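ArsC family reductase (Pseudomonas aeruginosa, PDB 1RW1) probably acts as a glutathione-dependent thiol reductase of the ArsC family, built on a thioredoxin fold. Local coordinates at residues V3-K8 with H30-V35; I37-L42 with A78-L83; A47-Q52 with G98-G103; V54-G59 with M88-V93. One frame throughout, in Å; residues are numbered along the deposited sequence.

Contact 1 (V3-K8 with H30-V35)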
loop_
_atom_site.group_PDB
_atom_site.type_symbol
_atom_site.label_atom_id
_atom_site.label_comp_id
_atom_site.label_asym_id
_atom_site.label_seq_id
_atom_site.Cartn_x
_atom_site.Cartn_y
_atom_site.Cartn_z
ATOM N N VAL A 3 -0.286 -11.758 -0.881
ATOM C CA VAL A 3 0.050 -11.016 0.342
ATOM C C VAL A 3 -0.635 -9.652 0.288
ATOM O O VAL A 3 -0.489 -8.910 -0.691
ATOM C CB VAL A 3 1.576 -10.821 0.524
ATOM C CG1 VAL A 3 1.847 -10.184 1.875
ATOM C CG2 VAL A 3 2.302 -12.155 0.390
ATOM N N LEU A 4 -1.396 -9.343 1.337
ATOM C CA LEU A 4 -2.101 -8.084 1.485
ATOM C C LEU A 4 -1.366 -7.250 2.530
ATOM O O LEU A 4 -1.168 -7.708 3.653
ATOM C CB LEU A 4 -3.536 -8.359 1.944
ATOM C CG LEU A 4 -4.466 -7.139 1.895
ATOM C CD1 LEU A 4 -4.804 -6.761 0.455
ATOM C CD2 LEU A 4 -5.726 -7.429 2.687
ATOM N N TYR A 5 -1.024 -6.016 2.185
ATOM C CA TYR A 5 -0.248 -5.122 3.038
ATOM C C TYR A 5 -1.114 -3.955 3.477
ATOM O O TYR A 5 -1.744 -3.282 2.648
ATOM C CB TYR A 5 0.943 -4.550 2.262
ATOM C CG TYR A 5 1.953 -5.560 1.783
ATOM C CD1 TYR A 5 1.737 -6.310 0.656
ATOM C CD2 TYR A 5 3.134 -5.751 2.469
ATOM C CE1 TYR A 5 2.676 -7.223 0.211
ATOM C CE2 TYR A 5 4.082 -6.663 2.041
ATOM C CZ TYR A 5 3.851 -7.399 0.899
ATOM O OH TYR A 5 4.790 -8.304 0.460
ATOM N N GLY A 6 -1.100 -3.673 4.775
ATOM C CA GLY A 6 -1.816 -2.529 5.309
ATOM C C GLY A 6 -1.924 -2.626 6.817
ATOM O O GLY A 6 -0.981 -3.027 7.496
ATOM N N ILE A 7 -3.084 -2.241 7.355
ATOM C CA ILE A 7 -3.371 -2.272 8.785
ATOM C C ILE A 7 -4.781 -2.817 8.990
ATOM O O ILE A 7 -5.523 -3.027 8.035
ATOM C CB ILE A 7 -3.225 -0.849 9.422
ATOM C CG1 ILE A 7 -4.316 0.098 8.900
ATOM C CG2 ILE A 7 -1.831 -0.297 9.197
ATOM C CD1 ILE A 7 -4.381 1.430 9.642
ATOM N N LYS A 8 -5.160 -3.044 10.240
ATOM C CA LYS A 8 -6.498 -3.542 10.552
ATOM C C LYS A 8 -7.579 -2.457 10.511
ATOM O O LYS A 8 -8.641 -2.633 9.904
ATOM C CB LYS A 8 -6.480 -4.206 11.937
ATOM C CG LYS A 8 -5.639 -5.477 12.011
ATOM C CD LYS A 8 -5.439 -5.941 13.474
ATOM C CE LYS A 8 -4.671 -7.259 13.574
ATOM N NZ LYS A 8 -4.247 -7.584 14.988
ATOM N N HIS A 30 0.204 -8.728 5.877
ATOM C CA HIS A 30 1.391 -8.030 6.353
ATOM C C HIS A 30 0.926 -6.708 6.970
ATOM O O HIS A 30 0.513 -5.798 6.252
ATOM C CB HIS A 30 2.350 -7.777 5.203
ATOM C CG HIS A 30 3.596 -7.067 5.615
ATOM N ND1 HIS A 30 4.838 -7.659 5.563
ATOM C CD2 HIS A 30 3.786 -5.795 6.039
ATOM C CE1 HIS A 30 5.735 -6.772 5.950
ATOM N NE2 HIS A 30 5.129 -5.636 6.240
ATOM N N ASP A 31 0.945 -6.655 8.299
ATOM C CA ASP A 31 0.343 -5.584 9.097
ATOM C C ASP A 31 1.441 -4.620 9.520
ATOM O O ASP A 31 2.319 -4.988 10.323
ATOM C CB ASP A 31 -0.265 -6.255 10.319
ATOM C CG ASP A 31 -0.924 -5.314 11.298
ATOM O OD1 ASP A 31 -0.899 -4.071 11.114
ATOM O OD2 ASP A 31 -1.486 -5.854 12.288
ATOM N N TYR A 32 1.429 -3.391 9.017
ATOM C CA TYR A 32 2.484 -2.430 9.351
ATOM C C TYR A 32 2.607 -2.197 10.843
ATOM O O TYR A 32 3.711 -1.910 11.307
ATOM C CB TYR A 32 2.240 -1.096 8.649
ATOM C CG TYR A 32 2.200 -1.160 7.138
ATOM C CD1 TYR A 32 3.087 -1.927 6.404
ATOM C CD2 TYR A 32 1.271 -0.429 6.435
ATOM C CE1 TYR A 32 3.022 -1.972 5.030
ATOM C CE2 TYR A 32 1.195 -0.470 5.055
ATOM C CZ TYR A 32 2.076 -1.242 4.347
ATOM O OH TYR A 32 2.064 -1.328 2.977
ATOM N N LYS A 33 1.506 -2.265 11.606
ATOM C CA LYS A 33 1.568 -2.061 13.057
ATOM C C LYS A 33 2.161 -3.256 13.807
ATOM O O LYS A 33 2.468 -3.134 14.986
ATOM C CB LYS A 33 0.197 -1.699 13.622
ATOM C CG LYS A 33 -0.347 -0.367 13.126
ATOM C CD LYS A 33 -1.662 -0.007 13.793
ATOM C CE LYS A 33 -2.353 1.217 13.190
ATOM N NZ LYS A 33 -3.734 1.396 13.694
ATOM N N ALA A 34 2.325 -4.389 13.130
ATOM C CA ALA A 34 2.915 -5.582 13.712
ATOM C C ALA A 34 4.356 -5.822 13.255
ATOM O O ALA A 34 5.144 -6.363 14.035
ATOM C CB ALA A 34 2.069 -6.809 13.388
ATOM N N VAL A 35 4.680 -5.478 12.000
ATOM C CA VAL A 35 5.969 -5.852 11.418
ATOM C C VAL A 35 6.663 -4.737 10.641
ATOM O O VAL A 35 7.752 -4.944 10.120
ATOM C CB VAL A 35 5.856 -7.116 10.536
ATOM C CG1 VAL A 35 5.424 -8.318 11.373
ATOM C CG2 VAL A 35 4.927 -6.888 9.361
HETATM O O HOH W 1 -0.419 -0.642 2.125
HETATM O O HOH W 2 -3.102 -2.920 12.277
HETATM O O HOH W 3 -1.991 -5.824 14.801
#

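Contact 2 (I37-L42 with A78-L83)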
loop_
_atom_site.group_PDB
_atom_site.type_symbol
_atom_site.label_atom_id
_atom_site.label_comp_id
_atom_site.label_asym_id
_atom_site.label_seq_id
_atom_site.Cartn_x
_atom_site.Cartn_y
_atom_site.Cartn_z
ATOM N N ILE A 37 7.750 -2.160 7.643
ATOM C CA ILE A 37 7.966 -2.351 6.194
ATOM C C ILE A 37 9.429 -1.997 5.927
ATOM O O ILE A 37 10.076 -1.349 6.744
ATOM C CB ILE A 37 7.017 -1.460 5.373
ATOM C CG1 ILE A 37 6.899 -1.896 3.901
ATOM C CG2 ILE A 37 7.466 0.009 5.444
ATOM C CD1 ILE A 37 6.537 -3.358 3.659
ATOM N N ASP A 38 9.935 -2.404 4.767
ATOM C CA ASP A 38 11.318 -2.133 4.424
ATOM C C ASP A 38 11.439 -1.502 3.038
ATOM O O ASP A 38 10.484 -1.442 2.256
ATOM C CB ASP A 38 12.163 -3.409 4.528
ATOM C CG ASP A 38 11.823 -4.418 3.455
ATOM O OD1 ASP A 38 10.972 -4.189 2.594
ATOM O OD2 ASP A 38 12.491 -5.436 3.303
ATOM N N ARG A 39 12.639 -1.043 2.725
ATOM C CA ARG A 39 12.886 -0.350 1.476
ATOM C C ARG A 39 12.745 -1.268 0.286
ATOM O O ARG A 39 12.389 -0.810 -0.795
ATOM C CB ARG A 39 14.270 0.239 1.427
ATOM C CG ARG A 39 14.461 1.449 2.156
ATOM C CD ARG A 39 15.778 2.095 1.752
ATOM N NE ARG A 39 16.087 3.169 2.658
ATOM C CZ ARG A 39 16.750 3.011 3.776
ATOM N NH1 ARG A 39 17.215 1.817 4.128
ATOM N NH2 ARG A 39 16.928 4.055 4.555
ATOM N N GLU A 40 13.056 -2.550 0.438
ATOM C CA GLU A 40 12.980 -3.449 -0.681
ATOM C C GLU A 40 11.558 -3.502 -1.242
ATOM O O GLU A 40 11.348 -3.428 -2.459
ATOM C CB GLU A 40 13.524 -4.831 -0.290
ATOM C CG GLU A 40 13.665 -5.773 -1.467
ATOM C CD GLU A 40 12.387 -6.497 -1.823
ATOM O OE1 GLU A 40 11.468 -6.562 -0.998
ATOM O OE2 GLU A 40 12.288 -7.007 -2.950
ATOM N N HIS A 41 10.563 -3.585 -0.367
ATOM C CA HIS A 41 9.176 -3.565 -0.803
ATOM C C HIS A 41 8.834 -2.251 -1.466
ATOM O O HIS A 41 8.236 -2.209 -2.534
ATOM C CB HIS A 41 8.249 -3.750 0.404
ATOM C CG HIS A 41 8.020 -5.160 0.740
ATOM N ND1 HIS A 41 8.808 -5.883 1.597
ATOM C CD2 HIS A 41 7.052 -5.992 0.293
ATOM C CE1 HIS A 41 8.275 -7.099 1.706
ATOM N NE2 HIS A 41 7.242 -7.200 0.887
ATOM N N LEU A 42 9.162 -1.151 -0.796
ATOM C CA LEU A 42 8.792 0.157 -1.300
ATOM C C LEU A 42 9.401 0.442 -2.663
ATOM O O LEU A 42 8.742 1.030 -3.538
ATOM C CB LEU A 42 9.167 1.248 -0.317
ATOM C CG LEU A 42 8.438 1.165 1.028
ATOM C CD1 LEU A 42 9.081 2.092 2.019
ATOM C CD2 LEU A 42 6.967 1.503 0.861
ATOM N N ALA A 78 10.437 9.895 -1.594
ATOM C CA ALA A 78 9.157 9.336 -1.188
ATOM C C ALA A 78 9.353 8.032 -0.424
ATOM O O ALA A 78 8.671 7.769 0.572
ATOM C CB ALA A 78 8.269 9.114 -2.418
ATOM N N ILE A 79 10.274 7.203 -0.893
ATOM C CA ILE A 79 10.539 5.946 -0.222
ATOM C C ILE A 79 11.029 6.193 1.207
ATOM O O ILE A 79 10.597 5.512 2.145
ATOM C CB ILE A 79 11.529 5.102 -1.060
ATOM C CG1 ILE A 79 10.825 4.552 -2.302
ATOM C CG2 ILE A 79 12.133 3.984 -0.211
ATOM C CD1 ILE A 79 11.760 3.913 -3.302
ATOM N N GLU A 80 11.914 7.165 1.406
ATOM C CA GLU A 80 12.369 7.437 2.765
ATOM C C GLU A 80 11.234 7.871 3.676
ATOM O O GLU A 80 11.208 7.493 4.845
ATOM C CB GLU A 80 13.502 8.474 2.790
ATOM C CG GLU A 80 14.773 7.985 2.098
ATOM C CD GLU A 80 15.253 6.638 2.625
ATOM O OE1 GLU A 80 15.579 6.534 3.816
ATOM O OE2 GLU A 80 15.260 5.666 1.852
ATOM N N LEU A 81 10.310 8.668 3.168
ATOM C CA LEU A 81 9.172 9.107 3.979
ATOM C C LEU A 81 8.312 7.914 4.406
ATOM O O LEU A 81 7.914 7.794 5.567
ATOM C CB LEU A 81 8.313 10.103 3.211
ATOM C CG LEU A 81 8.931 11.459 2.898
ATOM C CD1 LEU A 81 7.960 12.287 2.059
ATOM C CD2 LEU A 81 9.320 12.204 4.157
HETATM N N MSE A 82 8.000 7.050 3.450
HETATM C CA MSE A 82 7.156 5.881 3.733
HETATM C C MSE A 82 7.821 4.852 4.627
HETATM O O MSE A 82 7.146 4.173 5.401
HETATM C CB MSE A 82 6.717 5.234 2.423
HETATM C CG MSE A 82 5.773 6.117 1.639
HETATM SE SE MSE A 82 5.045 5.262 0.009
HETATM C CE MSE A 82 6.641 5.411 -1.119
ATOM N N LEU A 83 9.139 4.741 4.514
ATOM C CA LEU A 83 9.892 3.782 5.301
ATOM C C LEU A 83 9.755 4.123 6.778
ATOM O O LEU A 83 9.541 3.232 7.610
ATOM C CB LEU A 83 11.361 3.824 4.871
ATOM C CG LEU A 83 12.302 2.892 5.618
ATOM C CD1 LEU A 83 11.910 1.440 5.446
ATOM C CD2 LEU A 83 13.688 3.138 5.162
#

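Contact 3 (A47-Q52 with G98-G103)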
loop_
_atom_site.group_PDB
_atom_site.type_symbol
_atom_site.label_atom_id
_atom_site.label_comp_id
_atom_site.label_asym_id
_atom_site.label_seq_id
_atom_site.Cartn_x
_atom_site.Cartn_y
_atom_site.Cartn_z
ATOM N N ALA A 47 8.559 1.172 -8.347
ATOM C CA ALA A 47 8.999 0.870 -9.701
ATOM C C ALA A 47 7.824 0.504 -10.596
ATOM O O ALA A 47 7.807 0.847 -11.783
ATOM C CB ALA A 47 10.013 -0.261 -9.662
ATOM N N GLU A 48 6.858 -0.219 -10.047
ATOM C CA GLU A 48 5.743 -0.729 -10.809
ATOM C C GLU A 48 4.621 0.290 -10.992
ATOM O O GLU A 48 3.931 0.253 -12.009
ATOM C CB GLU A 48 5.208 -1.985 -10.112
ATOM C CG GLU A 48 4.010 -2.629 -10.795
ATOM C CD GLU A 48 3.454 -3.806 -10.041
ATOM O OE1 GLU A 48 3.987 -4.110 -8.949
ATOM O OE2 GLU A 48 2.486 -4.406 -10.526
ATOM N N HIS A 49 4.430 1.176 -10.013
ATOM C CA HIS A 49 3.243 2.022 -9.954
ATOM C C HIS A 49 3.501 3.510 -9.904
ATOM O O HIS A 49 2.606 4.296 -10.204
ATOM C CB HIS A 49 2.397 1.682 -8.721
ATOM C CG HIS A 49 1.790 0.333 -8.780
ATOM N ND1 HIS A 49 0.660 0.057 -9.513
ATOM C CD2 HIS A 49 2.143 -0.812 -8.161
ATOM C CE1 HIS A 49 0.365 -1.222 -9.364
ATOM N NE2 HIS A 49 1.242 -1.767 -8.541
ATOM N N GLY A 50 4.711 3.908 -9.523
ATOM C CA GLY A 50 5.056 5.311 -9.364
ATOM C C GLY A 50 4.862 5.748 -7.927
ATOM O O GLY A 50 3.884 5.387 -7.257
ATOM N N TRP A 51 5.794 6.555 -7.433
ATOM C CA TRP A 51 5.728 6.980 -6.050
ATOM C C TRP A 51 4.470 7.781 -5.770
ATOM O O TRP A 51 3.989 7.751 -4.637
ATOM C CB TRP A 51 6.981 7.752 -5.612
ATOM C CG TRP A 51 7.197 9.090 -6.279
ATOM C CD1 TRP A 51 7.994 9.344 -7.362
ATOM C CD2 TRP A 51 6.647 10.351 -5.893
ATOM N NE1 TRP A 51 7.967 10.680 -7.672
ATOM C CE2 TRP A 51 7.141 11.320 -6.790
ATOM C CE3 TRP A 51 5.794 10.769 -4.871
ATOM C CZ2 TRP A 51 6.795 12.662 -6.705
ATOM C CZ3 TRP A 51 5.454 12.112 -4.788
ATOM C CH2 TRP A 51 5.955 13.037 -5.698
ATOM N N GLN A 52 3.910 8.501 -6.750
ATOM C CA GLN A 52 2.678 9.241 -6.462
ATOM C C GLN A 52 1.486 8.319 -6.260
ATOM O O GLN A 52 0.518 8.691 -5.617
ATOM C CB GLN A 52 2.388 10.254 -7.559
ATOM C CG GLN A 52 3.353 11.424 -7.543
ATOM C CD GLN A 52 3.218 12.378 -8.719
ATOM O OE1 GLN A 52 2.521 12.087 -9.688
ATOM N NE2 GLN A 52 3.897 13.517 -8.633
ATOM N N GLY A 98 3.391 -11.873 -10.004
ATOM C CA GLY A 98 4.170 -11.073 -10.930
ATOM C C GLY A 98 3.901 -9.578 -10.841
ATOM O O GLY A 98 4.600 -8.784 -11.477
ATOM N N ARG A 99 2.901 -9.183 -10.058
ATOM C CA ARG A 99 2.489 -7.797 -10.032
ATOM C C ARG A 99 1.661 -7.503 -8.807
ATOM O O ARG A 99 1.344 -8.407 -8.030
ATOM C CB ARG A 99 1.707 -7.466 -11.296
ATOM C CG ARG A 99 0.428 -8.247 -11.485
ATOM C CD ARG A 99 -0.345 -7.820 -12.734
ATOM N NE ARG A 99 -1.655 -8.456 -12.841
ATOM C CZ ARG A 99 -2.816 -7.854 -12.593
ATOM N NH1 ARG A 99 -2.858 -6.581 -12.209
ATOM N NH2 ARG A 99 -3.947 -8.535 -12.721
ATOM N N THR A 100 1.344 -6.225 -8.631
ATOM C CA THR A 100 0.623 -5.786 -7.452
ATOM C C THR A 100 -0.526 -4.862 -7.818
ATOM O O THR A 100 -0.508 -4.198 -8.868
ATOM C CB THR A 100 1.537 -5.070 -6.433
ATOM O OG1 THR A 100 2.075 -3.883 -7.005
ATOM C CG2 THR A 100 2.730 -5.913 -6.087
ATOM N N LEU A 101 -1.516 -4.816 -6.931
ATOM C CA LEU A 101 -2.579 -3.829 -6.999
ATOM C C LEU A 101 -2.438 -2.876 -5.818
ATOM O O LEU A 101 -2.224 -3.306 -4.693
ATOM C CB LEU A 101 -3.950 -4.493 -6.954
ATOM C CG LEU A 101 -4.283 -5.391 -8.143
ATOM C CD1 LEU A 101 -5.602 -6.107 -7.936
ATOM C CD2 LEU A 101 -4.313 -4.590 -9.431
ATOM N N VAL A 102 -2.590 -1.591 -6.079
ATOM C CA VAL A 102 -2.538 -0.552 -5.059
ATOM C C VAL A 102 -3.915 0.096 -4.972
ATOM O O VAL A 102 -4.466 0.530 -5.969
ATOM C CB VAL A 102 -1.476 0.501 -5.389
ATOM C CG1 VAL A 102 -1.445 1.600 -4.313
ATOM C CG2 VAL A 102 -0.107 -0.133 -5.521
ATOM N N GLY A 103 -4.456 0.153 -3.764
ATOM C CA GLY A 103 -5.819 0.584 -3.556
ATOM C C GLY A 103 -6.788 -0.544 -3.858
ATOM O O GLY A 103 -6.393 -1.621 -4.302
#

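Contact 4 (V54-G59 with M88-V93)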
loop_
_atom_site.group_PDB
_atom_site.type_symbol
_atom_site.label_atom_id
_atom_site.label_comp_id
_atom_site.label_asym_id
_atom_site.label_seq_id
_atom_site.Cartn_x
_atom_site.Cartn_y
_atom_site.Cartn_z
ATOM N N VAL A 54 1.889 5.118 -4.913
ATOM C CA VAL A 54 2.133 4.367 -3.687
ATOM C C VAL A 54 2.036 5.276 -2.451
ATOM O O VAL A 54 1.594 4.834 -1.395
ATOM C CB VAL A 54 3.507 3.666 -3.768
ATOM C CG1 VAL A 54 3.806 2.859 -2.521
ATOM C CG2 VAL A 54 3.567 2.769 -4.981
ATOM N N LEU A 55 2.466 6.521 -2.558
ATOM C CA LEU A 55 2.414 7.465 -1.445
ATOM C C LEU A 55 1.028 8.090 -1.354
ATOM O O LEU A 55 0.512 8.640 -2.338
ATOM C CB LEU A 55 3.454 8.568 -1.669
ATOM C CG LEU A 55 3.570 9.694 -0.648
ATOM C CD1 LEU A 55 4.052 9.167 0.675
ATOM C CD2 LEU A 55 4.484 10.792 -1.154
ATOM N N ASN A 56 0.436 8.026 -0.175
ATOM C CA ASN A 56 -0.858 8.625 0.080
ATOM C C ASN A 56 -0.728 10.108 0.409
ATOM O O ASN A 56 -0.859 10.512 1.554
ATOM C CB ASN A 56 -1.549 7.879 1.200
ATOM C CG ASN A 56 -2.979 8.342 1.386
ATOM O OD1 ASN A 56 -3.502 9.136 0.585
ATOM N ND2 ASN A 56 -3.601 7.890 2.453
ATOM N N ARG A 57 -0.482 10.924 -0.613
ATOM C CA ARG A 57 -0.306 12.354 -0.405
ATOM C C ARG A 57 -1.583 13.033 0.098
ATOM O O ARG A 57 -1.505 14.080 0.728
ATOM C CB ARG A 57 0.157 13.038 -1.689
ATOM C CG ARG A 57 1.585 12.716 -2.046
ATOM C CD ARG A 57 2.113 13.578 -3.199
ATOM N NE ARG A 57 1.403 13.269 -4.433
ATOM C CZ ARG A 57 1.508 13.962 -5.563
ATOM N NH1 ARG A 57 2.338 14.992 -5.639
ATOM N NH2 ARG A 57 0.795 13.597 -6.617
ATOM N N ALA A 58 -2.753 12.469 -0.192
ATOM C CA ALA A 58 -4.030 13.055 0.250
ATOM C C ALA A 58 -4.270 12.829 1.724
ATOM O O ALA A 58 -5.083 13.501 2.336
ATOM C CB ALA A 58 -5.203 12.473 -0.539
ATOM N N GLY A 59 -3.584 11.866 2.301
ATOM C CA GLY A 59 -3.891 11.445 3.646
ATOM C C GLY A 59 -3.336 12.350 4.730
ATOM O O GLY A 59 -2.464 13.170 4.527
HETATM N N MSE A 88 1.710 6.459 5.712
HETATM C CA MSE A 88 1.662 7.199 4.452
HETATM C C MSE A 88 1.557 6.338 3.221
HETATM O O MSE A 88 1.455 6.871 2.130
HETATM C CB MSE A 88 2.899 8.102 4.321
HETATM C CG MSE A 88 2.803 9.245 5.310
HETATM SE SE MSE A 88 3.879 10.758 4.877
HETATM C CE MSE A 88 4.875 9.791 3.523
ATOM N N ILE A 89 1.673 5.019 3.349
ATOM C CA ILE A 89 1.555 4.132 2.192
ATOM C C ILE A 89 0.079 3.937 1.848
ATOM O O ILE A 89 -0.731 3.651 2.724
ATOM C CB ILE A 89 2.211 2.766 2.481
ATOM C CG1 ILE A 89 3.674 2.942 2.911
ATOM C CG2 ILE A 89 2.125 1.869 1.266
ATOM C CD1 ILE A 89 4.245 1.702 3.572
ATOM N N LYS A 90 -0.282 4.083 0.578
ATOM C CA LYS A 90 -1.646 3.811 0.158
ATOM C C LYS A 90 -2.010 2.360 0.481
ATOM O O LYS A 90 -1.193 1.452 0.351
ATOM C CB LYS A 90 -1.801 4.073 -1.335
ATOM C CG LYS A 90 -2.027 5.518 -1.691
ATOM C CD LYS A 90 -2.928 5.691 -2.907
ATOM C CE LYS A 90 -2.968 7.137 -3.400
ATOM N NZ LYS A 90 -1.647 7.542 -3.890
ATOM N N ARG A 91 -3.263 2.170 0.868
ATOM C CA ARG A 91 -3.779 0.850 1.268
ATOM C C ARG A 91 -4.885 0.409 0.303
ATOM O O ARG A 91 -5.689 1.243 -0.157
ATOM C CB ARG A 91 -4.243 0.844 2.712
ATOM C CG ARG A 91 -3.111 1.114 3.683
ATOM C CD ARG A 91 -3.522 0.935 5.113
ATOM N NE ARG A 91 -4.488 1.903 5.599
ATOM C CZ ARG A 91 -4.188 2.960 6.342
ATOM N NH1 ARG A 91 -2.941 3.284 6.639
ATOM N NH2 ARG A 91 -5.178 3.698 6.808
ATOM N N PRO A 92 -5.089 -0.903 0.231
ATOM C CA PRO A 92 -4.055 -1.916 0.421
ATOM C C PRO A 92 -2.983 -1.888 -0.633
ATOM O O PRO A 92 -3.109 -1.184 -1.629
ATOM C CB PRO A 92 -4.841 -3.247 0.307
ATOM C CG PRO A 92 -6.287 -2.870 0.146
ATOM C CD PRO A 92 -6.249 -1.493 -0.441
ATOM N N VAL A 93 -1.947 -2.699 -0.431
ATOM C CA VAL A 93 -1.161 -3.233 -1.543
ATOM C C VAL A 93 -1.421 -4.725 -1.550
ATOM O O VAL A 93 -1.394 -5.370 -0.497
ATOM C CB VAL A 93 0.337 -2.915 -1.447
ATOM C CG1 VAL A 93 1.090 -3.541 -2.605
ATOM C CG2 VAL A 93 0.564 -1.421 -1.411
HETATM O O HOH W 4 -2.464 5.583 3.838
#

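Contact 1 (V3-K8 with H30-V35)
Leu4, Tyr5 and Gly6 run alongside His30 and Asp31 as parallel strands, the end-to-end directions of 3-8 and 30-33 differing by 29°. Parallel bridges pair Tyr5 with His30 and Gly6 with Asp31. The register is fixed by three backbone bonds: His30 N to Leu4 O (2.8 Å), Gly6 N to His30 O (3.0 Å) and Tyr32 N to Gly6 O (2.9 Å). Strands 2-6 and 27-31, with helix 11-22 between them, form the beta-alpha-beta unit that begins the thioredoxin fold, and strand 27-31 is an outermost strand of the sheet.

The Tyr5 and His30 side chains share one face of this sheet. CD2 of Tyr5 comes 3.4 Å from CG of His30, with the rings inclined at 38°, too oblique for a stack. Val35 CG2 covers the opposite face of the imidazole, and His30 NE2 bonds to Gly36 O. Tyr32 lays one face of its ring over Gly6 N, while its OH gives its proton to a water that in turn donates to Tyr5 O. At the C-terminal end of the strand, Asp31 caps helix 32-35: its CG stands anti to the backbone N (chi1 179°), and OD1 receives Lys33 N from above the carboxylate plane. Lys8 NZ stays 4.2 Å from Asp31 OD2, beyond a salt bridge, and one water spans the two atoms.

Contact 2 (I37-L42 with A78-L83)
Arg39 and Glu80 make the polar part of this helix-helix contact, a side-on salt bridge. NE of Arg39 reaches OE2 of Glu80 at 2.8 Å, and NH2 reaches OE1 of the same carboxylate at 2.9 Å. Both bonds are nearly straight, with N-H...O angles of 175° and 171°, and both use syn lone pairs. The guanidinium and carboxylate planes lie only 14° apart, so the two groups meet edge to edge. An extended Arg39 chain from CG to NE spans the gap, whereas Glu80 bends at its second torsion to bring its carboxylate back to the arginine.

Apolar packing lies beside the bridge. Leu83 sets CD2 over the centre of one guanidinium face, 3.4 Å from Arg39 CZ, and its other methyl, CD1, rests 3.6 Å from Ile37 O. Deeper in, Leu42 points at helix 75-84: its CB meets Ile79 CG2 at 4.0 Å, while CD1 fits among Ile79 O, Met82 CB and the Leu83 backbone N. Met82, a selenomethionine, continues inward to Val54 and Leu55.

A cap starts the first helix: Asp38, N-cap of helix 39-49, accepts His41 N at OD1, and the same oxygen takes His41 ND1 in a His-carboxylate bond; the two arrive from opposite faces of the carboxylate plane. His41 NE2 is bonded in turn to Tyr5 OH, which also bonds to Glu95.

The paired bonds and the methyl over its face together restrict rotation of the guanidinium, and the Glu80 carboxylate is probably held ionised by the arginine's charge.

Contact 3 (A47-Q52 with G98-G103)
Glu48, near the C-terminal end of helix 39-49, reaches strand 100-102 with a fully extended side chain. From CB, directed at the strand, the chain runs to CG, swung away from the backbone N (chi1 179°); this methylene lies over one face of the neighbouring His49 ring. Beyond it, CD brings the carboxylate up to Thr100, where the two oxygens part company. OE2 takes the Thr100 backbone N-H through its syn lone pair at 2.9 Å, and also lies 3.3 Å from Arg99 CB. OE1 accepts the hydroxyl proton of Thr100 OG1 at 2.7 Å, the hydroxyl standing 56° out of the carboxylate plane.

That same hydroxyl serves as acceptor for His49: NE2 approaches Thr100 OG1 at 2.7 Å, with the oxygen in the imidazole plane, and adds a weak bond to Thr100 O. The hydroxyl thus accepts from NE2 and donates to the carboxylate, which fixes its rotation. Val102 CG2 makes a CH-pi contact with the opposite face of the imidazole, 3.6 Å from its centroid, so His49 is clamped between Glu48 CG and Val102.

The arrangement is a surface junction of helix to edge strand, joining the helical part of this ArsC-family protein to the fourth strand of its thioredoxin-like sheet.

Contact 4 (V54-G59 with M88-V93)
Val54 and Asn56 bond to the backbone of 88-90 on either side of a single bridge between Leu55 and Ile89. Lys90 N gives an almost straight bond to Val54 O (2.8 Å, 176° at the hydrogen), and Asn56 N donates to Met88 O at the same length. This pair of bonds draws the CA atoms of Leu55 and Ile89 to 5.0 Å.

The Lys90 side chain adds a third link. Its CG passes 3.8 Å from Asn56 CA, and a turn at chi4 (65°) brings NZ to Leu55 O at 2.9 Å, from above the carbonyl plane. NZ also bonds to Thr53 O, so the ammonium group links the carbonyls of Thr53 and Leu55, where helix 51-54 ends. Asn56 sends ND2 to a water that donates to Ile89 O.

Farther out, Leu55 packs on Phe62 of helix 60-63, and Ile89 rests on Met82 of helix 75-84. On the 54-59 side, Asn56 centres an inverse gamma turn and opens a type I beta turn that closes at Gly59, the N-cap of helix 60-63.

Downstream, the peptide before Pro92 is cis and leads into strand 93-95. A cis-proline just ahead of this strand is a hallmark of the thioredoxin fold, where it lies beside the active site; here Arg91, preceding it, touches Cys10.

How the contacts relate
From the N terminus, contact 1 closes first, around helix 11-22, and is complete before the other three open. Segment 37-42 then opens contact 2, which crosses both contacts 3 and 4 because 78-83 falls between their segments. Contact 4 opens and closes within the span bounded by 47-52 and 98-103, so it nests in contact 3. The centres of contacts 1 and 3 lie about 17 Å apart on opposite sides of the chain's centre, yet both reach the same sheet. Contact 4 touches all the others: Val93 O meets Tyr5 N, Pro92 O meets Gly103 N, and its apolar side packs on helix 75-84, joining sheet and helical part.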